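Side-chain contacts in nitrogen regulatory protein P-II (Thiomonas intermedia, PDB 5D4N), which binds adenine nucleotides between the subunits of its trimer, is a carboxysome-associated PII-like signalling protein regulated by bicarbonate, and probably regulates partner proteins: residues Gly18-Phe23 with Gln83-Ala88; Phe23-Leu28 with Lys34-Val39; Gly49-His54 with Ala88-Val93. All blocks are in the same frame, centred on the assembly; numbering follows the deposited sequence.

All three contacts belong to one PII-type subunit, two helices on an antiparallel sheet. Contact 1 joins the start of helix 21-31 to the end of helix 72-88; contact 2, centred about 12 Å away, seats the former on strand 36-46. In sequence, contact 2 begins at the shared Phe23 and closes before the second segment of contact 1 and before contact 3. The segments of contacts 1 and 3 alternate, their centres about 11 Å apart; they share Ala88 and touch through Phe86 and Val93. The centres of contacts 2 and 3 are about 17 Å apart. Contact 2 borders an AMP site shared with the third subunit, contact 3 an ADP site shared with the second.

Contact 1: residues Gly18-Phe23 with Gln83-Ala88; sequences GAHKEF and QPFFEA
Phe23 and Phe85 mark the nearest approach of the two backbones, with CA atoms 9.1 Å apart, so side chains alone bridge the gap between Gly18-Phe23 and Gln83-Ala88. No hydrogen bond crosses it; the contact consists of three aromatic rings, with Phe85 in contact with both of the others. Its CG is anti to the backbone N (chi1 178°), which extends the ring away from its own helix toward helix 21-31. At the far end, the edge of the Phe85 ring meets the face of His20 in a T-shaped pair. The evidence is a plane angle of 73° with ring centroids 4.9 Å apart, and Phe85 CE1 standing 3.4 Å above the imidazole plane, displaced toward its rim. Both Phe85 CE1 and Phe85 CZ come to 3.5 Å from His20 CG. His20 is also the N-cap residue of helix 21-31, which places this pair at the helix start. In the ferredoxin-like fold of PII proteins, with its two beta-alpha-beta units, the two helices lie side by side on one face of the sheet, and this cluster joins them where helix 21-31 begins and helix 72-88 ends. Phe23 meets the root of the Phe85 side chain: Phe23 CE1 is 3.6 Å from Phe85 CB. Their planes are only 23° apart, but the rings have slid past each other and barely overlap; Phe85 CD1 sits 3.7 Å above the Phe23 plane, near the rim. His89 extends the cluster, stacking on Phe85 and meeting His20, while Leu16 of strand 7-17 touches Phe85 from the sheet.

Contact 2: residues Phe23-Leu28 with Lys34-Val39; sequences FATDLL and KGYTIV. With AMP (adenosine monophosphate), chain F.
Thr25 and Tyr36 carry most of the contact, through a CH-pi interaction: Thr25 CG2 lies 4.0 Å from the centroid of the Tyr36 ring and 30° off its normal, hence over the face. The side chains cross at about a right angle, and Thr25 CB also comes to 3.5 Å from Tyr36 OH. With chi1 at 55°, Tyr36 CG sits between its backbone N and carbonyl carbon, which turns the ring toward the helix, so that its phenol end lies across Thr25. The remaining apolar contacts are looser. Leu28 CD1 reaches Tyr36 CD2 obliquely at 4.0 Å, and Thr25 CG2 lies 4.2 Å from Ile38 CD1.

Polar interactions belong to the opposite side of the strand, where Thr37 faces AMP. Its hydroxyl has two roles: Thr37 OG1 donates to AMP N3 at 2.9 Å and accepts from AMP O2' at 2.7 Å, reading base and ribose together. Gly35 lies against the adenine, with Gly35 O 3.3 Å from AMP C6. Lys105 NZ and Ala69 N, with Ser47 N and Gly91 N of the third subunit, bind the same nucleotide.

The axes of helix segment 23-28 and strand segment 36-39 run nearly antiparallel, at 164°, with a closest approach of 11.1 Å. Leu28 also packs on Ile66 of strand 63-70 and Leu78 of helix 72-88, while Tyr36-Ile38 pair antiparallel with a strand of the third subunit.

Contact 3: residues Gly49-His54 with Ala88-Val93; sequences GMYEGH and AHSGVV. With ADP (adenosine-5'-diphosphate), chain D; ACT (acetate ion), chain G.
Tyr51 and Ser90 meet hydroxyl to hydroxyl: Tyr51 OH lies 2.6 Å from Ser90 OG, a hydrogen-bonded pair whose proton could also serve another acceptor nearby. The serine approaches the tyrosine ring obliquely, whereas ADP O2B lies in the ring plane at its edge, 2.9 Å from Tyr51 OH. Tyr51 CG is anti to the carbonyl carbon (chi1 -73°), which sends the ring across to the phosphates, and on the way Tyr51 CD2 passes 3.3 Å from ADP O3'. Ser90 is in the turn between helix 72-88 and strand 92-100, the position of the B-loop in PII proteins, and strand 49-52 falls in the T-loop region. Gly91 N grips the alpha phosphate, donating to ADP O1A at 2.9 Å with an N-H...O angle of 169°. Val92 CG1 lies beside the adenine, 3.6 Å from ADP C8. A phenylalanine in place of Tyr51 would keep the ring but would probably leave Ser90 without its hydroxyl mate and the beta phosphate with one polar neighbour fewer. From the second subunit, Lys105 and Arg102 bind Gly91 O, and Thr37 bonds to ADP.

Contact 1: residues Gly18-Phe23 with Gln83-Ala88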
loop_
_atom_site.group_PDB
_atom_site.type_symbol
_atom_site.label_atom_id
_atom_site.label_comp_id
_atom_site.label_asym_id
_atom_site.label_seq_id
_atom_site.Cartn_x
_atom_site.Cartn_y
_atom_site.Cartn_z
ATOM N N GLY A 18 -13.082 3.337 10.562
ATOM C CA GLY A 18 -13.749 2.049 10.385
ATOM C C GLY A 18 -15.265 2.112 10.483
ATOM O O GLY A 18 -15.956 1.267 9.903
ATOM N N ALA A 19 -15.810 3.098 11.250
ATOM C CA ALA A 19 -17.283 3.234 11.375
ATOM C C ALA A 19 -17.954 3.535 10.030
ATOM O O ALA A 19 -19.156 3.302 9.883
ATOM C CB ALA A 19 -17.632 4.316 12.375
ATOM N N HIS A 20 -17.186 4.041 9.058
ATOM C CA HIS A 20 -17.703 4.357 7.730
ATOM C C HIS A 20 -17.392 3.286 6.678
ATOM O O HIS A 20 -17.546 3.538 5.471
ATOM C CB HIS A 20 -17.177 5.731 7.306
ATOM C CG HIS A 20 -17.609 6.809 8.231
ATOM N ND1 HIS A 20 -18.952 7.154 8.354
ATOM C CD2 HIS A 20 -16.876 7.559 9.086
ATOM C CE1 HIS A 20 -18.982 8.124 9.258
ATOM N NE2 HIS A 20 -17.755 8.403 9.723
ATOM N N LYS A 21 -16.942 2.079 7.124
ATOM C CA LYS A 21 -16.580 1.002 6.195
ATOM C C LYS A 21 -17.721 0.662 5.232
ATOM O O LYS A 21 -17.494 0.596 4.013
ATOM C CB LYS A 21 -16.154 -0.254 6.963
ATOM C CG LYS A 21 -15.772 -1.458 6.055
ATOM C CD LYS A 21 -15.253 -2.642 6.874
ATOM C CE LYS A 21 -16.333 -3.540 7.388
ATOM N NZ LYS A 21 -15.749 -4.688 8.138
ATOM N N GLU A 22 -18.931 0.479 5.763
ATOM C CA GLU A 22 -20.068 0.097 4.926
ATOM C C GLU A 22 -20.403 1.160 3.869
ATOM O O GLU A 22 -20.687 0.796 2.732
ATOM C CB GLU A 22 -21.272 -0.310 5.783
ATOM C CG GLU A 22 -22.426 -0.874 4.986
ATOM C CD GLU A 22 -23.701 -1.010 5.787
ATOM O OE1 GLU A 22 -24.423 0.005 5.919
ATOM O OE2 GLU A 22 -23.972 -2.123 6.290
ATOM N N PHE A 23 -20.306 2.466 4.211
ATOM C CA PHE A 23 -20.553 3.542 3.254
ATOM C C PHE A 23 -19.574 3.391 2.080
ATOM O O PHE A 23 -19.971 3.449 0.903
ATOM C CB PHE A 23 -20.331 4.895 3.929
ATOM C CG PHE A 23 -20.394 6.069 2.989
ATOM C CD1 PHE A 23 -19.257 6.504 2.314
ATOM C CD2 PHE A 23 -21.586 6.764 2.792
ATOM C CE1 PHE A 23 -19.327 7.550 1.396
ATOM C CE2 PHE A 23 -21.641 7.850 1.901
ATOM C CZ PHE A 23 -20.510 8.213 1.186
ATOM N N GLN A 83 -16.339 12.403 -2.624
ATOM C CA GLN A 83 -16.217 13.853 -2.386
ATOM C C GLN A 83 -17.046 14.447 -1.218
ATOM O O GLN A 83 -16.435 15.011 -0.295
ATOM C CB GLN A 83 -16.374 14.645 -3.692
ATOM C CG GLN A 83 -16.229 16.157 -3.491
ATOM C CD GLN A 83 -16.564 16.965 -4.718
ATOM O OE1 GLN A 83 -17.013 16.451 -5.763
ATOM N NE2 GLN A 83 -16.348 18.265 -4.613
ATOM N N PRO A 84 -18.402 14.322 -1.186
ATOM C CA PRO A 84 -19.149 14.881 -0.049
ATOM C C PRO A 84 -18.733 14.212 1.252
ATOM O O PRO A 84 -18.680 14.872 2.281
ATOM C CB PRO A 84 -20.608 14.576 -0.388
ATOM C CG PRO A 84 -20.624 14.390 -1.847
ATOM C CD PRO A 84 -19.336 13.711 -2.154
ATOM N N PHE A 85 -18.372 12.920 1.195
ATOM C CA PHE A 85 -17.940 12.218 2.393
ATOM C C PHE A 85 -16.659 12.839 2.942
ATOM O O PHE A 85 -16.621 13.157 4.132
ATOM C CB PHE A 85 -17.759 10.713 2.116
ATOM C CG PHE A 85 -17.255 9.968 3.323
ATOM C CD1 PHE A 85 -18.129 9.572 4.337
ATOM C CD2 PHE A 85 -15.902 9.738 3.494
ATOM C CE1 PHE A 85 -17.643 8.901 5.466
ATOM C CE2 PHE A 85 -15.422 9.100 4.632
ATOM C CZ PHE A 85 -16.293 8.701 5.616
ATOM N N PHE A 86 -15.607 12.981 2.107
ATOM C CA PHE A 86 -14.327 13.523 2.599
ATOM C C PHE A 86 -14.337 15.021 2.930
ATOM O O PHE A 86 -13.475 15.484 3.682
ATOM C CB PHE A 86 -13.140 13.098 1.723
ATOM C CG PHE A 86 -12.820 11.616 1.847
ATOM C CD1 PHE A 86 -12.546 11.046 3.087
ATOM C CD2 PHE A 86 -12.768 10.795 0.721
ATOM C CE1 PHE A 86 -12.254 9.683 3.207
ATOM C CE2 PHE A 86 -12.489 9.428 0.845
ATOM C CZ PHE A 86 -12.234 8.880 2.082
ATOM N N GLU A 87 -15.344 15.750 2.458
ATOM C CA GLU A 87 -15.505 17.169 2.817
ATOM C C GLU A 87 -16.096 17.274 4.246
ATOM O O GLU A 87 -15.897 18.284 4.935
ATOM C CB GLU A 87 -16.358 17.926 1.780
ATOM C CG GLU A 87 -15.680 18.078 0.426
ATOM N N ALA A 88 -16.764 16.190 4.725
ATOM C CA ALA A 88 -17.396 16.163 6.048
ATOM C C ALA A 88 -16.786 15.173 7.047
ATOM O O ALA A 88 -17.137 15.215 8.234
ATOM C CB ALA A 88 -18.888 15.885 5.890
#

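Contact 2: residues Phe23-Leu28 with Lys34-Val39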
loop_
_atom_site.group_PDB
_atom_site.type_symbol
_atom_site.label_atom_id
_atom_site.label_comp_id
_atom_site.label_asym_id
_atom_site.label_seq_id
_atom_site.Cartn_x
_atom_site.Cartn_y
_atom_site.Cartn_z
ATOM N N PHE A 23 -20.306 2.466 4.211
ATOM C CA PHE A 23 -20.553 3.542 3.254
ATOM C C PHE A 23 -19.574 3.391 2.080
ATOM O O PHE A 23 -19.971 3.449 0.903
ATOM C CB PHE A 23 -20.331 4.895 3.929
ATOM C CG PHE A 23 -20.394 6.069 2.989
ATOM C CD1 PHE A 23 -19.257 6.504 2.314
ATOM C CD2 PHE A 23 -21.586 6.764 2.792
ATOM C CE1 PHE A 23 -19.327 7.550 1.396
ATOM C CE2 PHE A 23 -21.641 7.850 1.901
ATOM C CZ PHE A 23 -20.510 8.213 1.186
ATOM N N ALA A 24 -18.300 3.210 2.415
ATOM C CA ALA A 24 -17.268 3.088 1.382
ATOM C C ALA A 24 -17.426 1.833 0.533
ATOM O O ALA A 24 -17.368 1.926 -0.697
ATOM C CB ALA A 24 -15.911 3.107 2.029
ATOM N N THR A 25 -17.596 0.657 1.167
ATOM C CA THR A 25 -17.763 -0.618 0.401
ATOM C C THR A 25 -19.038 -0.598 -0.443
ATOM O O THR A 25 -19.042 -1.098 -1.575
ATOM C CB THR A 25 -17.612 -1.845 1.283
ATOM O OG1 THR A 25 -18.702 -1.877 2.229
ATOM C CG2 THR A 25 -16.221 -1.899 1.965
ATOM N N ASP A 26 -20.104 0.071 0.057
ATOM C CA ASP A 26 -21.325 0.223 -0.731
ATOM C C ASP A 26 -21.066 1.061 -1.993
ATOM O O ASP A 26 -21.585 0.706 -3.049
ATOM C CB ASP A 26 -22.438 0.874 0.078
ATOM C CG ASP A 26 -23.151 -0.026 1.063
ATOM O OD1 ASP A 26 -22.920 -1.271 1.024
ATOM O OD2 ASP A 26 -23.939 0.500 1.861
ATOM N N LEU A 27 -20.263 2.149 -1.894
ATOM C CA LEU A 27 -19.903 2.930 -3.093
ATOM C C LEU A 27 -19.140 2.064 -4.076
ATOM O O LEU A 27 -19.373 2.133 -5.291
ATOM C CB LEU A 27 -19.022 4.134 -2.739
ATOM C CG LEU A 27 -19.746 5.356 -2.174
ATOM C CD1 LEU A 27 -18.749 6.485 -1.960
ATOM C CD2 LEU A 27 -20.899 5.797 -3.066
ATOM N N LEU A 28 -18.197 1.267 -3.567
ATOM C CA LEU A 28 -17.417 0.397 -4.459
ATOM C C LEU A 28 -18.315 -0.626 -5.132
ATOM O O LEU A 28 -18.240 -0.772 -6.342
ATOM C CB LEU A 28 -16.275 -0.302 -3.713
ATOM C CG LEU A 28 -15.233 0.618 -3.064
ATOM C CD1 LEU A 28 -14.310 -0.189 -2.188
ATOM C CD2 LEU A 28 -14.439 1.386 -4.106
ATOM N N LYS A 34 -15.005 -4.935 -8.580
ATOM C CA LYS A 34 -15.105 -6.379 -8.440
ATOM C C LYS A 34 -14.558 -6.972 -7.157
ATOM O O LYS A 34 -14.921 -8.085 -6.792
ATOM C CB LYS A 34 -14.609 -7.097 -9.715
ATOM C CG LYS A 34 -15.489 -6.814 -10.919
ATOM C CD LYS A 34 -15.872 -8.097 -11.630
ATOM C CE LYS A 34 -16.337 -7.806 -13.027
ATOM N NZ LYS A 34 -17.778 -7.446 -13.051
ATOM N N GLY A 35 -13.707 -6.228 -6.462
ATOM C CA GLY A 35 -13.132 -6.729 -5.233
ATOM C C GLY A 35 -12.414 -5.623 -4.493
ATOM O O GLY A 35 -12.258 -4.513 -5.010
ATOM N N TYR A 36 -12.041 -5.915 -3.246
ATOM C CA TYR A 36 -11.306 -4.953 -2.452
ATOM C C TYR A 36 -10.656 -5.675 -1.299
ATOM O O TYR A 36 -11.070 -6.779 -0.947
ATOM C CB TYR A 36 -12.192 -3.769 -1.967
ATOM C CG TYR A 36 -13.435 -4.179 -1.212
ATOM C CD1 TYR A 36 -13.362 -4.619 0.107
ATOM C CD2 TYR A 36 -14.689 -4.109 -1.810
ATOM C CE1 TYR A 36 -14.518 -4.971 0.814
ATOM C CE2 TYR A 36 -15.849 -4.447 -1.114
ATOM C CZ TYR A 36 -15.754 -4.897 0.191
ATOM O OH TYR A 36 -16.888 -5.230 0.887
ATOM N N THR A 37 -9.587 -5.072 -0.754
ATOM C CA THR A 37 -8.875 -5.634 0.386
ATOM C C THR A 37 -8.827 -4.589 1.485
ATOM O O THR A 37 -8.587 -3.434 1.182
ATOM C CB THR A 37 -7.453 -6.019 -0.065
ATOM O OG1 THR A 37 -7.563 -7.049 -1.065
ATOM C CG2 THR A 37 -6.605 -6.546 1.101
ATOM N N ILE A 38 -9.064 -4.982 2.730
ATOM C CA ILE A 38 -9.113 -4.014 3.833
ATOM C C ILE A 38 -8.009 -4.301 4.822
ATOM O O ILE A 38 -7.870 -5.434 5.308
ATOM C CB ILE A 38 -10.500 -4.021 4.506
ATOM C CG1 ILE A 38 -11.636 -3.788 3.461
ATOM C CG2 ILE A 38 -10.534 -2.935 5.616
ATOM C CD1 ILE A 38 -13.027 -3.746 4.000
ATOM N N VAL A 39 -7.178 -3.275 5.067
ATOM C CA VAL A 39 -6.088 -3.326 6.046
ATOM C C VAL A 39 -6.692 -2.659 7.282
ATOM O O VAL A 39 -7.064 -1.487 7.247
ATOM C CB VAL A 39 -4.839 -2.563 5.555
ATOM C CG1 VAL A 39 -3.692 -2.735 6.549
ATOM C CG2 VAL A 39 -4.415 -3.030 4.145
HETATM P P AMP F . -10.582 -13.469 -5.757
HETATM O O1P AMP F . -11.556 -12.760 -6.689
HETATM O O2P AMP F . -11.298 -14.611 -5.060
HETATM O O3P AMP F . -9.296 -13.861 -6.398
HETATM O "O5'" AMP F . -10.273 -12.431 -4.563
HETATM C "C5'" AMP F . -9.430 -12.847 -3.464
HETATM C "C4'" AMP F . -9.004 -11.620 -2.697
HETATM O "O4'" AMP F . -8.189 -10.784 -3.534
HETATM C "C3'" AMP F . -10.152 -10.712 -2.269
HETATM O "O3'" AMP F . -10.821 -11.204 -1.115
HETATM C "C2'" AMP F . -9.403 -9.396 -2.024
HETATM O "O2'" AMP F . -8.738 -9.466 -0.768
HETATM C "C1'" AMP F . -8.381 -9.419 -3.181
HETATM N N9 AMP F . -8.870 -8.720 -4.367
HETATM C C8 AMP F . -9.576 -9.244 -5.423
HETATM N N7 AMP F . -9.947 -8.353 -6.310
HETATM C C5 AMP F . -9.476 -7.157 -5.788
HETATM C C6 AMP F . -9.553 -5.827 -6.244
HETATM N N6 AMP F . -10.178 -5.472 -7.382
HETATM N N1 AMP F . -8.946 -4.872 -5.496
HETATM C C2 AMP F . -8.325 -5.226 -4.362
HETATM N N3 AMP F . -8.221 -6.443 -3.812
HETATM C C4 AMP F . -8.803 -7.372 -4.593
#

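Contact 3: residues Gly49-His54 with Ala88-Val93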
loop_
_atom_site.group_PDB
_atom_site.type_symbol
_atom_site.label_atom_id
_atom_site.label_comp_id
_atom_site.label_asym_id
_atom_site.label_seq_id
_atom_site.Cartn_x
_atom_site.Cartn_y
_atom_site.Cartn_z
ATOM N N GLY A 49 -5.559 15.905 14.540
ATOM C CA GLY A 49 -5.072 15.041 15.602
ATOM C C GLY A 49 -4.653 13.648 15.170
ATOM O O GLY A 49 -4.595 13.336 13.979
ATOM N N MET A 50 -4.344 12.824 16.166
ATOM C CA MET A 50 -3.891 11.445 16.004
ATOM C C MET A 50 -5.035 10.457 16.107
ATOM O O MET A 50 -5.988 10.670 16.867
ATOM C CB MET A 50 -2.833 11.084 17.050
ATOM C CG MET A 50 -1.587 11.999 17.032
ATOM S SD MET A 50 -0.627 11.937 15.480
ATOM C CE MET A 50 -0.275 10.219 15.404
ATOM N N TYR A 51 -4.951 9.396 15.306
ATOM C CA TYR A 51 -5.862 8.265 15.361
ATOM C C TYR A 51 -4.971 7.093 15.755
ATOM O O TYR A 51 -3.995 6.807 15.059
ATOM C CB TYR A 51 -6.501 7.983 13.987
ATOM C CG TYR A 51 -7.542 8.996 13.569
ATOM C CD1 TYR A 51 -8.880 8.824 13.901
ATOM C CD2 TYR A 51 -7.182 10.151 12.876
ATOM C CE1 TYR A 51 -9.846 9.760 13.526
ATOM C CE2 TYR A 51 -8.142 11.086 12.485
ATOM C CZ TYR A 51 -9.469 10.890 12.822
ATOM O OH TYR A 51 -10.412 11.838 12.501
ATOM N N GLU A 52 -5.232 6.462 16.901
ATOM C CA GLU A 52 -4.438 5.311 17.316
ATOM C C GLU A 52 -5.378 4.116 17.424
ATOM O O GLU A 52 -6.186 4.048 18.373
ATOM C CB GLU A 52 -3.730 5.564 18.654
ATOM C CG GLU A 52 -2.855 6.802 18.699
ATOM C CD GLU A 52 -1.408 6.466 18.968
ATOM O OE1 GLU A 52 -0.696 6.102 18.006
ATOM O OE2 GLU A 52 -1.004 6.502 20.153
ATOM N N GLY A 53 -5.261 3.202 16.469
ATOM C CA GLY A 53 -6.120 2.033 16.364
ATOM C C GLY A 53 -6.158 1.163 17.596
ATOM O O GLY A 53 -7.243 0.767 18.039
ATOM N N HIS A 54 -4.976 0.925 18.200
ATOM C CA HIS A 54 -4.862 0.064 19.368
ATOM C C HIS A 54 -5.574 0.627 20.607
ATOM O O HIS A 54 -5.878 -0.146 21.514
ATOM C CB HIS A 54 -3.393 -0.289 19.640
ATOM C CG HIS A 54 -2.601 0.849 20.205
ATOM N ND1 HIS A 54 -2.286 1.958 19.442
ATOM C CD2 HIS A 54 -2.081 1.006 21.447
ATOM C CE1 HIS A 54 -1.582 2.753 20.234
ATOM N NE2 HIS A 54 -1.447 2.230 21.456
ATOM N N ALA A 88 -16.764 16.190 4.725
ATOM C CA ALA A 88 -17.396 16.163 6.048
ATOM C C ALA A 88 -16.786 15.173 7.047
ATOM O O ALA A 88 -17.137 15.215 8.234
ATOM C CB ALA A 88 -18.888 15.885 5.890
ATOM N N HIS A 89 -15.866 14.298 6.579
ATOM C CA HIS A 89 -15.252 13.292 7.422
ATOM C C HIS A 89 -13.757 13.176 7.142
ATOM O O HIS A 89 -13.301 13.537 6.061
ATOM C CB HIS A 89 -15.885 11.928 7.141
ATOM C CG HIS A 89 -17.349 11.870 7.437
ATOM N ND1 HIS A 89 -17.799 11.623 8.719
ATOM C CD2 HIS A 89 -18.416 11.989 6.612
ATOM C CE1 HIS A 89 -19.121 11.604 8.640
ATOM N NE2 HIS A 89 -19.541 11.788 7.393
ATOM N N SER A 90 -13.027 12.639 8.100
ATOM C CA SER A 90 -11.588 12.433 7.990
ATOM C C SER A 90 -11.278 11.396 6.960
ATOM O O SER A 90 -12.073 10.461 6.751
ATOM C CB SER A 90 -11.036 11.947 9.319
ATOM O OG SER A 90 -11.164 12.988 10.274
ATOM N N GLY A 91 -10.113 11.509 6.372
ATOM C CA GLY A 91 -9.667 10.467 5.450
ATOM C C GLY A 91 -9.122 10.987 4.158
ATOM O O GLY A 91 -9.201 12.181 3.861
ATOM N N VAL A 92 -8.527 10.080 3.384
ATOM C CA VAL A 92 -7.868 10.446 2.121
ATOM C C VAL A 92 -8.021 9.332 1.104
ATOM O O VAL A 92 -8.257 8.179 1.466
ATOM C CB VAL A 92 -6.357 10.726 2.355
ATOM C CG1 VAL A 92 -6.111 11.986 3.210
ATOM C CG2 VAL A 92 -5.671 9.509 2.981
ATOM N N VAL A 93 -7.882 9.694 -0.177
ATOM C CA VAL A 93 -7.869 8.716 -1.269
ATOM C C VAL A 93 -6.635 8.938 -2.116
ATOM O O VAL A 93 -6.401 10.065 -2.617
ATOM C CB VAL A 93 -9.141 8.694 -2.146
ATOM C CG1 VAL A 93 -9.026 7.607 -3.228
ATOM C CG2 VAL A 93 -10.387 8.459 -1.301
HETATM P PB ADP D . -8.506 14.821 10.895
HETATM O O1B ADP D . -8.547 16.139 10.342
HETATM O O2B ADP D . -9.860 14.451 11.430
HETATM O O3B ADP D . -7.515 14.759 12.036
HETATM P PA ADP D . -7.484 13.816 8.251
HETATM O O1A ADP D . -8.549 13.752 7.216
HETATM O O2A ADP D . -6.544 15.015 7.993
HETATM O O3A ADP D . -8.087 13.794 9.736
HETATM O "O5'" ADP D . -6.616 12.486 8.169
HETATM C "C5'" ADP D . -7.226 11.235 8.528
HETATM C "C4'" ADP D . -6.241 10.117 8.304
HETATM O "O4'" ADP D . -5.862 10.082 6.914
HETATM C "C3'" ADP D . -4.922 10.294 9.042
HETATM O "O3'" ADP D . -5.012 9.894 10.407
HETATM C "C2'" ADP D . -4.007 9.379 8.226
HETATM O "O2'" ADP D . -4.275 8.031 8.559
HETATM C "C1'" ADP D . -4.514 9.630 6.801
HETATM N N9 ADP D . -3.728 10.654 6.117
HETATM C C8 ADP D . -3.948 12.008 6.095
HETATM N N7 ADP D . -3.001 12.693 5.500
HETATM C C5 ADP D . -2.100 11.722 5.091
HETATM C C6 ADP D . -0.893 11.792 4.361
HETATM N N6 ADP D . -0.324 12.948 3.982
HETATM N N1 ADP D . -0.282 10.626 4.047
HETATM C C2 ADP D . -0.824 9.477 4.468
HETATM N N3 ADP D . -1.936 9.291 5.187
HETATM C C4 ADP D . -2.539 10.460 5.455
HETATM C C ACT G . -7.581 13.347 -1.720
HETATM O O ACT G . -7.575 14.610 -1.931
HETATM O OXT ACT G . -7.558 12.719 -0.584
HETATM C CH3 ACT G . -7.607 12.443 -2.975
#